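Local coordinates for protein peptidase, zinc-dependent (Methanocorpusculum labreanum, PDB 3LMC) that probably works as a zinc-dependent metallopeptidase of the M54 family, cutting peptide bonds with a bound zinc ion, at residues Leu5-Asp8 with Ser9-Val13; Val144-Gly147 with Ala148-Gly152; Pro170-Leu173 with Asp174-Asp177; Tyr182-Gly185 with Lys186-Val189. All coordinates share one frame; numbering follows the deposited sequence.

Contact 1: residues Leu5-Asp8 with Ser9-Val13; sequences LFWD and SRVPV
Asp8 and Val11 close a type I beta turn where strand 3-7 of the mixed sheet runs out into the loop leading to helix 16-27. The turn's own bond goes from Val11 N to Asp8 O, 2.8 Å. A second one comes from the side chain: Asp8 OD1 accepts from Arg10 N at 3.0 Å with its anti lone pair, which makes Asp8 the head of an Asx turn as well. Aspartate suits the place because its short carboxylate reaches an amide two residues on and still has both oxygens to offer a cation.

That cation is Arg10, which grips side-on. NE goes to OD1 of Asp8 at 3.0 Å and NH2 to OD2 of Asp8 at 2.9 Å, both oxygens near the guanidinium plane, while the carboxylate is turned 29° against that plane. OD1 is thus held by two donors of Arg10, and OD2 takes a further bond from Phe39 N. Were Asp8 replaced by an alanine, the Arg10 guanidinium would probably lose its partner and the amides of Arg10 and Phe39 this acceptor.

The indole of Trp7, its CG anti to the backbone N (chi1 -176°), runs to Val11 and crosses that side chain at about a right angle. Trp7 NE1 donates to Val11 O at 2.8 Å, meeting the oxygen from above the carbonyl plane. Pro12 O lies at the ring edge, and apolar contacts add to the bond: Val11 CG1 comes to 3.3 Å from Trp7 CZ2, and Val13 CG1 reaches 4.1 Å from Trp7 CD1.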
ATOM      1  N   LEU A   5      -7.476   2.730  -2.698  1.00 15.38           N
ATOM      2  CA  LEU A   5      -6.137   3.312  -2.747  1.00 13.63           C
ATOM      3  C   LEU A   5      -6.254   4.713  -2.160  1.00 20.40           C
ATOM      4  O   LEU A   5      -6.815   5.611  -2.801  1.00 15.82           O
ATOM      5  CB  LEU A   5      -5.635   3.404  -4.195  1.00  9.86           C
ATOM      6  CG  LEU A   5      -4.239   4.000  -4.374  1.00 19.09           C
ATOM      7  CD1 LEU A   5      -3.197   3.090  -3.757  1.00 14.73           C
ATOM      8  CD2 LEU A   5      -3.911   4.247  -5.863  1.00 20.90           C
ATOM      9  N   PHE A   6      -5.765   4.893  -0.933  1.00 16.25           N
ATOM     10  CA  PHE A   6      -5.751   6.210  -0.335  1.00 11.71           C
ATOM     11  C   PHE A   6      -4.434   6.894  -0.682  1.00 12.01           C
ATOM     12  O   PHE A   6      -3.406   6.680  -0.014  1.00 15.92           O
ATOM     13  CB  PHE A   6      -5.932   6.177   1.197  1.00 17.64           C
ATOM     14  CG  PHE A   6      -6.119   7.558   1.803  1.00 29.45           C
ATOM     15  CD1 PHE A   6      -7.097   7.798   2.753  1.00 32.89           C
ATOM     16  CD2 PHE A   6      -5.338   8.635   1.368  1.00 30.76           C
ATOM     17  CE1 PHE A   6      -7.278   9.078   3.279  1.00 34.44           C
ATOM     18  CE2 PHE A   6      -5.513   9.913   1.884  1.00 28.48           C
ATOM     19  CZ  PHE A   6      -6.483  10.137   2.837  1.00 32.37           C
ATOM     20  N   TRP A   7      -4.492   7.744  -1.702  1.00 13.58           N
ATOM     21  CA  TRP A   7      -3.312   8.404  -2.263  1.00 14.96           C
ATOM     22  C   TRP A   7      -3.085   9.783  -1.608  1.00 15.37           C
ATOM     23  O   TRP A   7      -3.803  10.739  -1.904  1.00 16.87           O
ATOM     24  CB  TRP A   7      -3.496   8.553  -3.782  1.00 14.51           C
ATOM     25  CG  TRP A   7      -2.295   9.129  -4.505  1.00 17.48           C
ATOM     26  CD1 TRP A   7      -1.963  10.449  -4.636  1.00 16.89           C
ATOM     27  CD2 TRP A   7      -1.280   8.386  -5.187  1.00 12.65           C
ATOM     28  NE1 TRP A   7      -0.798  10.571  -5.363  1.00 17.03           N
ATOM     29  CE2 TRP A   7      -0.363   9.311  -5.713  1.00 15.12           C
ATOM     30  CE3 TRP A   7      -1.056   7.022  -5.398  1.00 21.65           C
ATOM     31  CZ2 TRP A   7       0.765   8.919  -6.441  1.00 16.43           C
ATOM     32  CZ3 TRP A   7       0.073   6.632  -6.125  1.00 23.76           C
ATOM     33  CH2 TRP A   7       0.963   7.578  -6.633  1.00 16.37           C
ATOM     34  N   ASP A   8      -2.104   9.873  -0.708  1.00 12.95           N
ATOM     35  CA  ASP A   8      -1.768  11.140  -0.055  1.00 11.36           C
ATOM     36  C   ASP A   8      -1.347  12.147  -1.125  1.00 18.65           C
ATOM     37  O   ASP A   8      -0.373  11.926  -1.844  1.00 20.95           O
ATOM     38  CB  ASP A   8      -0.639  10.926   0.961  1.00 10.76           C
ATOM     39  CG  ASP A   8      -0.365  12.155   1.811  1.00 17.45           C
ATOM     40  OD1 ASP A   8      -0.023  13.216   1.244  1.00 21.03           O
ATOM     41  OD2 ASP A   8      -0.458  12.058   3.058  1.00 14.44           O
ATOM     42  N   SER A   9      -2.077  13.252  -1.235  1.00 15.24           N
ATOM     43  CA  SER A   9      -1.915  14.146  -2.377  1.00 21.56           C
ATOM     44  C   SER A   9      -0.559  14.855  -2.406  1.00 23.07           C
ATOM     45  O   SER A   9      -0.243  15.536  -3.377  1.00 22.74           O
ATOM     46  CB  SER A   9      -3.063  15.160  -2.438  1.00 22.07           C
ATOM     47  OG  SER A   9      -3.179  15.833  -1.205  1.00 24.11           O
ATOM     48  N   ARG A  10       0.250  14.695  -1.361  1.00 19.36           N
ATOM     49  CA  ARG A  10       1.614  15.224  -1.418  1.00 21.36           C
ATOM     50  C   ARG A  10       2.477  14.380  -2.352  1.00 22.63           C
ATOM     51  O   ARG A  10       3.545  14.804  -2.754  1.00 24.66           O
ATOM     52  CB  ARG A  10       2.252  15.331  -0.028  1.00 16.31           C
ATOM     53  CG  ARG A  10       1.586  16.377   0.900  1.00 20.68           C
ATOM     54  CD  ARG A  10       2.027  16.232   2.371  1.00 22.00           C
ATOM     55  NE  ARG A  10       1.526  15.008   3.016  1.00 22.93           N
ATOM     56  CZ  ARG A  10       1.831  14.650   4.263  1.00 19.86           C
ATOM     57  NH1 ARG A  10       2.635  15.408   4.991  1.00 19.35           N
ATOM     58  NH2 ARG A  10       1.351  13.534   4.782  1.00 16.90           N
ATOM     59  N   VAL A  11       2.017  13.178  -2.688  1.00 13.39           N
ATOM     60  CA  VAL A  11       2.694  12.369  -3.696  1.00 17.72           C
ATOM     61  C   VAL A  11       2.073  12.784  -5.027  1.00 19.80           C
ATOM     62  O   VAL A  11       0.853  12.832  -5.125  1.00 24.60           O
ATOM     63  CB  VAL A  11       2.456  10.858  -3.447  1.00 18.07           C
ATOM     64  CG1 VAL A  11       3.178  10.029  -4.469  1.00 18.31           C
ATOM     65  CG2 VAL A  11       2.900  10.478  -2.028  1.00 23.46           C
ATOM     66  N   PRO A  12       2.898  13.128  -6.036  1.00 19.57           N
ATOM     67  CA  PRO A  12       2.369  13.687  -7.295  1.00 22.86           C
ATOM     68  C   PRO A  12       1.077  13.029  -7.749  1.00 19.57           C
ATOM     69  O   PRO A  12       1.098  11.848  -8.101  1.00 20.60           O
ATOM     70  CB  PRO A  12       3.504  13.427  -8.286  1.00 19.93           C
ATOM     71  CG  PRO A  12       4.753  13.702  -7.421  1.00 20.24           C
ATOM     72  CD  PRO A  12       4.378  13.119  -6.026  1.00 22.10           C
ATOM     73  N   VAL A  13      -0.033  13.773  -7.725  1.00 14.43           N
ATOM     74  CA  VAL A  13      -1.354  13.149  -7.903  1.00 14.23           C
ATOM     75  C   VAL A  13      -1.574  12.676  -9.350  1.00 15.60           C
ATOM     76  O   VAL A  13      -2.503  11.926  -9.646  1.00 16.88           O
ATOM     77  CB  VAL A  13      -2.503  14.067  -7.430  1.00 17.65           C
ATOM     78  CG1 VAL A  13      -2.433  14.277  -5.900  1.00 16.05           C
ATOM     79  CG2 VAL A  13      -2.472  15.415  -8.159  1.00 20.47           C
TER

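Contact 2: residues Val144-Gly147 with Ala148-Gly152; sequences VKEG and AHEIG. With ZN (zinc ion), chain C.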
ATOM      1  N   VAL A 144       3.237   0.237  -7.824  1.00 18.21           N
ATOM      2  CA  VAL A 144       2.295  -0.811  -8.170  1.00 14.90           C
ATOM      3  C   VAL A 144       2.774  -2.145  -7.620  1.00 19.00           C
ATOM      4  O   VAL A 144       2.000  -2.906  -7.041  1.00 15.20           O
ATOM      5  CB  VAL A 144       2.178  -0.960  -9.688  1.00 16.33           C
ATOM      6  CG1 VAL A 144       1.427  -2.260 -10.038  1.00 16.59           C
ATOM      7  CG2 VAL A 144       1.504   0.268 -10.296  1.00 14.41           C
ATOM      8  N   LYS A 145       4.059  -2.423  -7.826  1.00 16.32           N
ATOM      9  CA  LYS A 145       4.653  -3.687  -7.432  1.00 14.45           C
ATOM     10  C   LYS A 145       4.677  -3.880  -5.915  1.00 17.63           C
ATOM     11  O   LYS A 145       4.395  -4.969  -5.410  1.00 19.05           O
ATOM     12  CB  LYS A 145       6.074  -3.758  -7.964  1.00 11.65           C
ATOM     13  CG  LYS A 145       6.197  -3.969  -9.468  1.00 16.67           C
ATOM     14  CD  LYS A 145       7.657  -3.733  -9.862  1.00 17.90           C
ATOM     15  CE  LYS A 145       7.903  -4.025 -11.317  1.00 23.54           C
ATOM     16  NZ  LYS A 145       9.375  -4.039 -11.557  1.00 18.76           N
ATOM     17  N   GLU A 146       5.009  -2.822  -5.184  1.00 21.41           N
ATOM     18  CA  GLU A 146       5.106  -2.921  -3.728  1.00 21.99           C
ATOM     19  C   GLU A 146       3.723  -2.750  -3.114  1.00 21.74           C
ATOM     20  O   GLU A 146       3.423  -3.326  -2.069  1.00 20.21           O
ATOM     21  CB  GLU A 146       6.100  -1.906  -3.165  1.00 25.57           C
ATOM     22  CG  GLU A 146       6.075  -1.781  -1.651  1.00 41.70           C
ATOM     23  CD  GLU A 146       6.665  -2.989  -0.938  1.00 51.21           C
ATOM     24  OE1 GLU A 146       7.212  -3.884  -1.624  1.00 55.64           O
ATOM     25  OE2 GLU A 146       6.591  -3.036   0.310  1.00 50.11           O
ATOM     26  N   GLY A 147       2.871  -1.981  -3.783  1.00 24.21           N
ATOM     27  CA  GLY A 147       1.480  -1.861  -3.374  1.00 22.64           C
ATOM     28  C   GLY A 147       0.693  -3.158  -3.532  1.00 23.33           C
ATOM     29  O   GLY A 147      -0.073  -3.530  -2.647  1.00 19.13           O
ATOM     30  N   ALA A 148       0.863  -3.852  -4.658  1.00 23.60           N
ATOM     31  CA  ALA A 148       0.158  -5.118  -4.855  1.00 17.89           C
ATOM     32  C   ALA A 148       0.695  -6.168  -3.883  1.00 15.78           C
ATOM     33  O   ALA A 148      -0.034  -7.058  -3.453  1.00 18.44           O
ATOM     34  CB  ALA A 148       0.268  -5.600  -6.304  1.00  9.64           C
ATOM     35  N   HIS A 149       1.971  -6.050  -3.535  1.00 15.93           N
ATOM     36  CA  HIS A 149       2.597  -6.924  -2.545  1.00 20.92           C
ATOM     37  C   HIS A 149       1.898  -6.791  -1.188  1.00 21.59           C
ATOM     38  O   HIS A 149       1.385  -7.763  -0.652  1.00 20.69           O
ATOM     39  CB  HIS A 149       4.076  -6.557  -2.408  1.00 25.84           C
ATOM     40  CG  HIS A 149       4.793  -7.322  -1.343  1.00 34.65           C
ATOM     41  ND1 HIS A 149       5.561  -8.433  -1.616  1.00 42.76           N
ATOM     42  CD2 HIS A 149       4.856  -7.140  -0.003  1.00 33.20           C
ATOM     43  CE1 HIS A 149       6.061  -8.907  -0.489  1.00 38.51           C
ATOM     44  NE2 HIS A 149       5.651  -8.139   0.501  1.00 33.85           N
ATOM     45  N   GLU A 150       1.877  -5.575  -0.650  1.00 16.17           N
ATOM     46  CA  GLU A 150       1.221  -5.291   0.612  1.00 17.28           C
ATOM     47  C   GLU A 150      -0.237  -5.720   0.612  1.00 19.04           C
ATOM     48  O   GLU A 150      -0.697  -6.302   1.584  1.00 17.60           O
ATOM     49  CB  GLU A 150       1.307  -3.805   0.953  1.00 18.61           C
ATOM     50  CG  GLU A 150       2.722  -3.229   0.974  1.00 21.58           C
ATOM     51  CD  GLU A 150       3.673  -4.030   1.843  1.00 32.99           C
ATOM     52  OE1 GLU A 150       3.250  -5.030   2.460  1.00 37.24           O
ATOM     53  OE2 GLU A 150       4.857  -3.658   1.919  1.00 39.31           O
ATOM     54  N   ILE A 151      -0.955  -5.430  -0.474  1.00 13.03           N
ATOM     55  CA  ILE A 151      -2.366  -5.792  -0.590  1.00 16.79           C
ATOM     56  C   ILE A 151      -2.572  -7.305  -0.666  1.00 23.68           C
ATOM     57  O   ILE A 151      -3.591  -7.828  -0.205  1.00 21.65           O
ATOM     58  CB  ILE A 151      -3.025  -5.151  -1.827  1.00 13.71           C
ATOM     59  CG1 ILE A 151      -3.252  -3.649  -1.585  1.00 16.31           C
ATOM     60  CG2 ILE A 151      -4.367  -5.821  -2.096  1.00 14.31           C
ATOM     61  CD1 ILE A 151      -3.646  -2.867  -2.861  1.00 18.25           C
ATOM     62  N   GLY A 152      -1.613  -8.004  -1.267  1.00 21.03           N
ATOM     63  CA  GLY A 152      -1.646  -9.448  -1.283  1.00 16.26           C
ATOM     64  C   GLY A 152      -1.647  -9.979   0.139  1.00 21.11           C
ATOM     65  O   GLY A 152      -2.432 -10.864   0.458  1.00 24.35           O
TER
HETATM   66 ZN    ZN C 212       5.830  -8.324   2.683  1.00 38.63          ZN
HETATM   67  O   HOH W   1       5.546  -6.239   3.771  1.00 23.59           O
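Gly147 and Ile151 are one helical turn apart, joined by the bond from Ile151 N to Gly147 O at 3.0 Å. The flank of Ile151 lies against the same oxygen, with CG1 3.4 Å from Gly147 O. Ala148 repeats the step earlier in the helix, its N donating to Val144 O at 2.8 Å. Its methyl group is small enough to fit against Leu23 and Val26 of helix 16-27.

These residues belong to helix 136-154, which carries the HExxH motif of zinc peptidases, here with His149, Glu150 and His153. His149 NE2 binds the zinc ion at 2.2 Å, His153 and His159 completing the protein's share, while His149 ND1 is bonded to Ile166 O, which fixes the ring's rotation. Next to it Glu150 OE1 accepts at 2.9 Å from the zinc-bound water, consistent with the base of this enzyme class.

Glu146, with CG anti to the backbone N (chi1 170°) and a bend at chi2, folds its carboxylate forward along the helix toward Glu150. The two carboxylate planes are nearly perpendicular, and Glu146 OE2 is modelled 2.4 Å from Glu150 OE2, unusually close for two such groups. With a glutamine in place of Glu150, the zinc-bound water would probably lose the carboxylate acceptor it now donates to. Phe108 and Val120 flank Glu146, and Ala111 and Ala118 lie against Glu150.

Contact 3: residues Pro170-Leu173 with Asp174-Asp177; sequences PRNL and DELD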
ATOM      1  N   PRO A 170      11.570  -7.785  -1.437  1.00 33.05           N
ATOM      2  CA  PRO A 170      12.783  -7.138  -1.965  1.00 33.45           C
ATOM      3  C   PRO A 170      13.704  -6.656  -0.849  1.00 37.49           C
ATOM      4  O   PRO A 170      13.240  -5.955   0.050  1.00 37.31           O
ATOM      5  CB  PRO A 170      12.241  -5.911  -2.719  1.00 28.11           C
ATOM      6  CG  PRO A 170      10.732  -5.990  -2.632  1.00 32.05           C
ATOM      7  CD  PRO A 170      10.402  -6.889  -1.484  1.00 30.16           C
ATOM      8  N   ARG A 171      14.985  -7.002  -0.910  1.00 43.81           N
ATOM      9  CA  ARG A 171      15.944  -6.497   0.073  1.00 49.46           C
ATOM     10  C   ARG A 171      16.312  -5.046  -0.209  1.00 48.58           C
ATOM     11  O   ARG A 171      16.634  -4.282   0.705  1.00 49.64           O
ATOM     12  CB  ARG A 171      17.203  -7.367   0.103  1.00 56.86           C
ATOM     13  CG  ARG A 171      16.960  -8.768   0.651  1.00 63.70           C
ATOM     14  CD  ARG A 171      18.258  -9.502   0.959  1.00 68.20           C
ATOM     15  NE  ARG A 171      19.074  -9.737  -0.230  1.00 70.48           N
ATOM     16  CZ  ARG A 171      18.874 -10.730  -1.090  1.00 73.19           C
ATOM     17  NH1 ARG A 171      17.872 -11.578  -0.907  1.00 74.33           N
ATOM     18  NH2 ARG A 171      19.672 -10.874  -2.140  1.00 74.61           N
ATOM     19  N   ASN A 172      16.249  -4.668  -1.482  1.00 45.58           N
ATOM     20  CA  ASN A 172      16.627  -3.329  -1.905  1.00 42.15           C
ATOM     21  C   ASN A 172      15.925  -2.932  -3.202  1.00 37.40           C
ATOM     22  O   ASN A 172      15.138  -3.703  -3.749  1.00 39.31           O
ATOM     23  CB  ASN A 172      18.146  -3.247  -2.061  1.00 44.04           C
ATOM     24  CG  ASN A 172      18.702  -4.369  -2.925  1.00 45.17           C
ATOM     25  OD1 ASN A 172      18.145  -4.692  -3.981  1.00 43.82           O
ATOM     26  ND2 ASN A 172      19.809  -4.959  -2.489  1.00 42.97           N
ATOM     27  N   LEU A 173      16.217  -1.736  -3.698  1.00 31.76           N
ATOM     28  CA  LEU A 173      15.524  -1.216  -4.872  1.00 32.43           C
ATOM     29  C   LEU A 173      15.795  -1.983  -6.169  1.00 35.88           C
ATOM     30  O   LEU A 173      14.906  -2.097  -7.020  1.00 39.41           O
ATOM     31  CB  LEU A 173      15.821   0.264  -5.080  1.00 29.10           C
ATOM     32  CG  LEU A 173      14.720   0.879  -5.938  1.00 32.78           C
ATOM     33  CD1 LEU A 173      13.375   0.595  -5.292  1.00 29.32           C
ATOM     34  CD2 LEU A 173      14.931   2.371  -6.123  1.00 39.59           C
ATOM     35  N   ASP A 174      17.012  -2.500  -6.324  1.00 31.33           N
ATOM     36  CA  ASP A 174      17.360  -3.292  -7.496  1.00 31.13           C
ATOM     37  C   ASP A 174      16.525  -4.568  -7.577  1.00 28.33           C
ATOM     38  O   ASP A 174      15.997  -4.904  -8.643  1.00 28.61           O
ATOM     39  CB  ASP A 174      18.847  -3.628  -7.493  1.00 40.92           C
ATOM     40  CG  ASP A 174      19.715  -2.418  -7.793  1.00 51.94           C
ATOM     41  OD1 ASP A 174      19.184  -1.416  -8.329  1.00 54.34           O
ATOM     42  OD2 ASP A 174      20.928  -2.468  -7.496  1.00 56.33           O
ATOM     43  N   GLU A 175      16.413  -5.276  -6.455  1.00 23.17           N
ATOM     44  CA  GLU A 175      15.536  -6.446  -6.356  1.00 29.43           C
ATOM     45  C   GLU A 175      14.072  -6.109  -6.626  1.00 24.65           C
ATOM     46  O   GLU A 175      13.359  -6.882  -7.258  1.00 25.79           O
ATOM     47  CB  GLU A 175      15.668  -7.115  -4.987  1.00 35.90           C
ATOM     48  CG  GLU A 175      16.512  -8.383  -4.994  1.00 42.66           C
ATOM     49  CD  GLU A 175      16.846  -8.876  -3.592  1.00 46.53           C
ATOM     50  OE1 GLU A 175      15.943  -8.907  -2.721  1.00 44.07           O
ATOM     51  OE2 GLU A 175      18.023  -9.227  -3.363  1.00 48.93           O
ATOM     52  N   LEU A 176      13.619  -4.953  -6.151  1.00 23.59           N
ATOM     53  CA  LEU A 176      12.230  -4.550  -6.377  1.00 26.31           C
ATOM     54  C   LEU A 176      11.990  -4.324  -7.875  1.00 23.60           C
ATOM     55  O   LEU A 176      10.964  -4.718  -8.432  1.00 24.74           O
ATOM     56  CB  LEU A 176      11.887  -3.303  -5.537  1.00 26.04           C
ATOM     57  CG  LEU A 176      10.582  -2.531  -5.767  1.00 29.31           C
ATOM     58  CD1 LEU A 176       9.438  -3.448  -6.041  1.00 36.09           C
ATOM     59  CD2 LEU A 176      10.273  -1.687  -4.570  1.00 24.37           C
ATOM     60  N   ASP A 177      12.961  -3.713  -8.539  1.00 20.08           N
ATOM     61  CA  ASP A 177      12.819  -3.426  -9.963  1.00 21.48           C
ATOM     62  C   ASP A 177      12.826  -4.714 -10.790  1.00 22.50           C
ATOM     63  O   ASP A 177      12.262  -4.753 -11.885  1.00 27.54           O
ATOM     64  CB  ASP A 177      13.913  -2.462 -10.438  1.00 21.43           C
ATOM     65  CG  ASP A 177      13.654  -1.018 -10.018  1.00 27.93           C
ATOM     66  OD1 ASP A 177      12.518  -0.705  -9.590  1.00 24.13           O
ATOM     67  OD2 ASP A 177      14.589  -0.193 -10.128  1.00 27.92           O
TER
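Asn172 carries its CG between the backbone N and the carbonyl carbon (chi1 51°), a torsion that folds the short amide back toward Glu175; the Glu175 chain, extended beyond CG, returns past it to Arg171. Asn172 OD1 accepts from Glu175 N at 3.1 Å, the donor nearly in line with the side-chain carbonyl. Glu175 answers from the far end: its OE1 takes Arg171 N at 2.8 Å, met from above the carboxylate plane.

The carboxylate also lies over one face of the Arg171 guanidinium, with Glu175 CD 3.7 Å above its centre and the planes 74° apart. The attraction is between charges, since no N-H of that group points at the oxygen, and the exact place of Glu175 OE2 is doubtful.

The leucines pack apart from these polar groups. Leu173 CD1 meets Leu176 CD2 at 3.9 Å, and Pro170 CB lies 3.9 Å from Leu176 CB; both leucines also press on Phe108 and Leu125. Leu176 N to Asn172 O, 3.1 Å, is among the first bonds of the helical backbone. Asparagine, compact and a good acceptor, suits this N-cap of the short helix 173-178.

Contact 4: residues Tyr182-Gly185 with Lys186-Val189; sequences YFCG and KCRV. With FE (Fe (III) ion), chain B.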
ATOM      1  N   TYR A 182       3.210  -9.309 -11.791  1.00 18.06           N
ATOM      2  CA  TYR A 182       3.034 -10.743 -11.987  1.00 22.90           C
ATOM      3  C   TYR A 182       2.812 -11.445 -10.650  1.00 21.64           C
ATOM      4  O   TYR A 182       3.614 -11.308  -9.731  1.00 18.30           O
ATOM      5  CB  TYR A 182       4.316 -11.289 -12.644  1.00 24.68           C
ATOM      6  CG  TYR A 182       4.409 -12.789 -12.825  1.00 30.11           C
ATOM      7  CD1 TYR A 182       3.591 -13.448 -13.728  1.00 35.10           C
ATOM      8  CD2 TYR A 182       5.356 -13.541 -12.129  1.00 35.15           C
ATOM      9  CE1 TYR A 182       3.685 -14.817 -13.921  1.00 36.92           C
ATOM     10  CE2 TYR A 182       5.457 -14.925 -12.312  1.00 35.27           C
ATOM     11  CZ  TYR A 182       4.616 -15.552 -13.211  1.00 38.07           C
ATOM     12  OH  TYR A 182       4.693 -16.913 -13.418  1.00 42.07           O
ATOM     13  N   PHE A 183       1.716 -12.181 -10.536  1.00 21.88           N
ATOM     14  CA  PHE A 183       1.567 -13.139  -9.452  1.00 21.83           C
ATOM     15  C   PHE A 183       1.833 -14.518 -10.031  1.00 22.22           C
ATOM     16  O   PHE A 183       1.156 -14.922 -10.979  1.00 23.22           O
ATOM     17  CB  PHE A 183       0.147 -13.108  -8.896  1.00 25.62           C
ATOM     18  CG  PHE A 183      -0.131 -11.945  -7.990  1.00 23.45           C
ATOM     19  CD1 PHE A 183       0.243 -11.986  -6.671  1.00 19.79           C
ATOM     20  CD2 PHE A 183      -0.794 -10.824  -8.456  1.00 22.10           C
ATOM     21  CE1 PHE A 183      -0.012 -10.938  -5.836  1.00 20.28           C
ATOM     22  CE2 PHE A 183      -1.052  -9.766  -7.617  1.00 16.45           C
ATOM     23  CZ  PHE A 183      -0.666  -9.827  -6.302  1.00 15.71           C
ATOM     24  N   CYS A 184       2.806 -15.243  -9.477  1.00 19.54           N
ATOM     25  CA  CYS A 184       3.110 -16.586  -9.978  1.00 23.14           C
ATOM     26  C   CYS A 184       1.916 -17.526  -9.797  1.00 26.07           C
ATOM     27  O   CYS A 184       0.882 -17.136  -9.245  1.00 28.17           O
ATOM     28  CB  CYS A 184       4.345 -17.169  -9.294  1.00 28.66           C
ATOM     29  SG  CYS A 184       4.074 -17.723  -7.597  1.00 28.01           S
ATOM     30  N   GLY A 185       2.062 -18.761 -10.261  1.00 29.19           N
ATOM     31  CA  GLY A 185       0.965 -19.714 -10.241  1.00 31.90           C
ATOM     32  C   GLY A 185       0.495 -20.021  -8.831  1.00 30.57           C
ATOM     33  O   GLY A 185      -0.705 -19.973  -8.529  1.00 32.50           O
ATOM     34  N   LYS A 186       1.451 -20.347  -7.968  1.00 25.65           N
ATOM     35  CA  LYS A 186       1.158 -20.610  -6.568  1.00 29.24           C
ATOM     36  C   LYS A 186       0.378 -19.442  -5.940  1.00 30.22           C
ATOM     37  O   LYS A 186      -0.622 -19.646  -5.249  1.00 31.72           O
ATOM     38  CB  LYS A 186       2.458 -20.852  -5.802  1.00 32.54           C
ATOM     39  CG  LYS A 186       2.244 -21.177  -4.331  1.00 39.34           C
ATOM     40  CD  LYS A 186       3.566 -21.255  -3.573  1.00 42.66           C
ATOM     41  CE  LYS A 186       4.359 -19.964  -3.678  1.00 41.59           C
ATOM     42  NZ  LYS A 186       3.594 -18.815  -3.124  1.00 42.77           N
ATOM     43  N   CYS A 187       0.827 -18.215  -6.182  1.00 23.90           N
ATOM     44  CA  CYS A 187       0.184 -17.067  -5.546  1.00 14.49           C
ATOM     45  C   CYS A 187      -1.197 -16.763  -6.117  1.00 23.59           C
ATOM     46  O   CYS A 187      -2.109 -16.461  -5.350  1.00 27.34           O
ATOM     47  CB  CYS A 187       1.086 -15.847  -5.572  1.00 17.31           C
ATOM     48  SG  CYS A 187       2.576 -16.010  -4.568  1.00 27.84           S
ATOM     49  N   ARG A 188      -1.378 -16.852  -7.439  1.00 23.64           N
ATOM     50  CA  ARG A 188      -2.717 -16.611  -8.005  1.00 26.53           C
ATOM     51  C   ARG A 188      -3.807 -17.553  -7.443  1.00 32.18           C
ATOM     52  O   ARG A 188      -4.920 -17.108  -7.160  1.00 29.35           O
ATOM     53  CB  ARG A 188      -2.739 -16.578  -9.551  1.00 23.04           C
ATOM     54  CG  ARG A 188      -1.896 -17.615 -10.279  1.00 33.34           C
ATOM     55  CD  ARG A 188      -1.661 -17.185 -11.750  1.00 70.06           C
ATOM     56  NE  ARG A 188      -0.668 -18.007 -12.449  1.00 65.40           N
ATOM     57  CZ  ARG A 188       0.085 -17.581 -13.461  1.00 56.51           C
ATOM     58  NH1 ARG A 188      -0.033 -16.334 -13.898  1.00 58.47           N
ATOM     59  NH2 ARG A 188       0.964 -18.397 -14.030  1.00 48.43           N
ATOM     60  N   VAL A 189      -3.487 -18.840  -7.284  1.00 30.54           N
ATOM     61  CA  VAL A 189      -4.423 -19.798  -6.699  1.00 33.11           C
ATOM     62  C   VAL A 189      -4.853 -19.377  -5.286  1.00 40.54           C
ATOM     63  O   VAL A 189      -6.047 -19.376  -4.959  1.00 41.16           O
ATOM     64  CB  VAL A 189      -3.813 -21.219  -6.621  1.00 34.05           C
ATOM     65  CG1 VAL A 189      -4.779 -22.173  -5.920  1.00 42.80           C
ATOM     66  CG2 VAL A 189      -3.469 -21.733  -8.008  1.00 34.04           C
TER
HETATM   67 FE    FE B 211       4.428 -16.023  -6.021  1.00 22.47          FE
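Cys184 (phi -63°, psi 178°) stands at the N-cap, and the chain then turns straight into helix 185-191, with Arg188 N bonded to Cys184 O at 2.9 Å. Its side chain is a second acceptor: SG, placed by a chi1 of 75° between the backbone N and the carbonyl carbon, receives Cys187 N at 3.6 Å. Cysteine fits here because sulfur can cap the helix and bind a metal at once. Cys184 SG and Cys187 SG each hold the iron ion at 2.4 Å, and the two sulfurs stand 3.8 Å apart as neighbours in its coordination.

Cys187 is backed by Phe183, whose ring edge meets Cys187 CB with CD1 at 4.1 Å. The same aromatic ring packs on Val26 and Leu27 of helix 16-27. On the outer surface the extended Arg188 chain reaches back to the loop, with its guanidinium face over Phe183 O at 3.5 Å from NH1 and its plane almost perpendicular to the Tyr182 ring.

Cys160 and Cys165 complete the four-sulfur site. An N-H donated to a metal-bound sulfur probably draws off some of its negative charge, so this CxxC segment is likely to temper the Cys184 thiolate while the metal ties the helix start to the preceding loop.

In the fold
The four contacts come in series along the chain. Contact 1 ends strand 3-7 of the five-stranded mixed sheet, with its centre 16 Å from that of contact 2. Contact 2, on helix 136-154, lies close to the middle of the chain and touches both later contacts: Glu146 OE1 packs 4.2 Å from Pro170 CG of contact 3, and Ala148 O 4.0 Å from Phe183 CZ of contact 4. Contacts 3 and 4, on helices 173-178 and 185-191, have centres 19 Å apart and do not meet. Helix 16-27 meets side chains of contacts 1, 2 and 4. Contacts 1 and 4 lie on opposite sides of the chain's centre, consistent with a zinc site set between sheet and iron site.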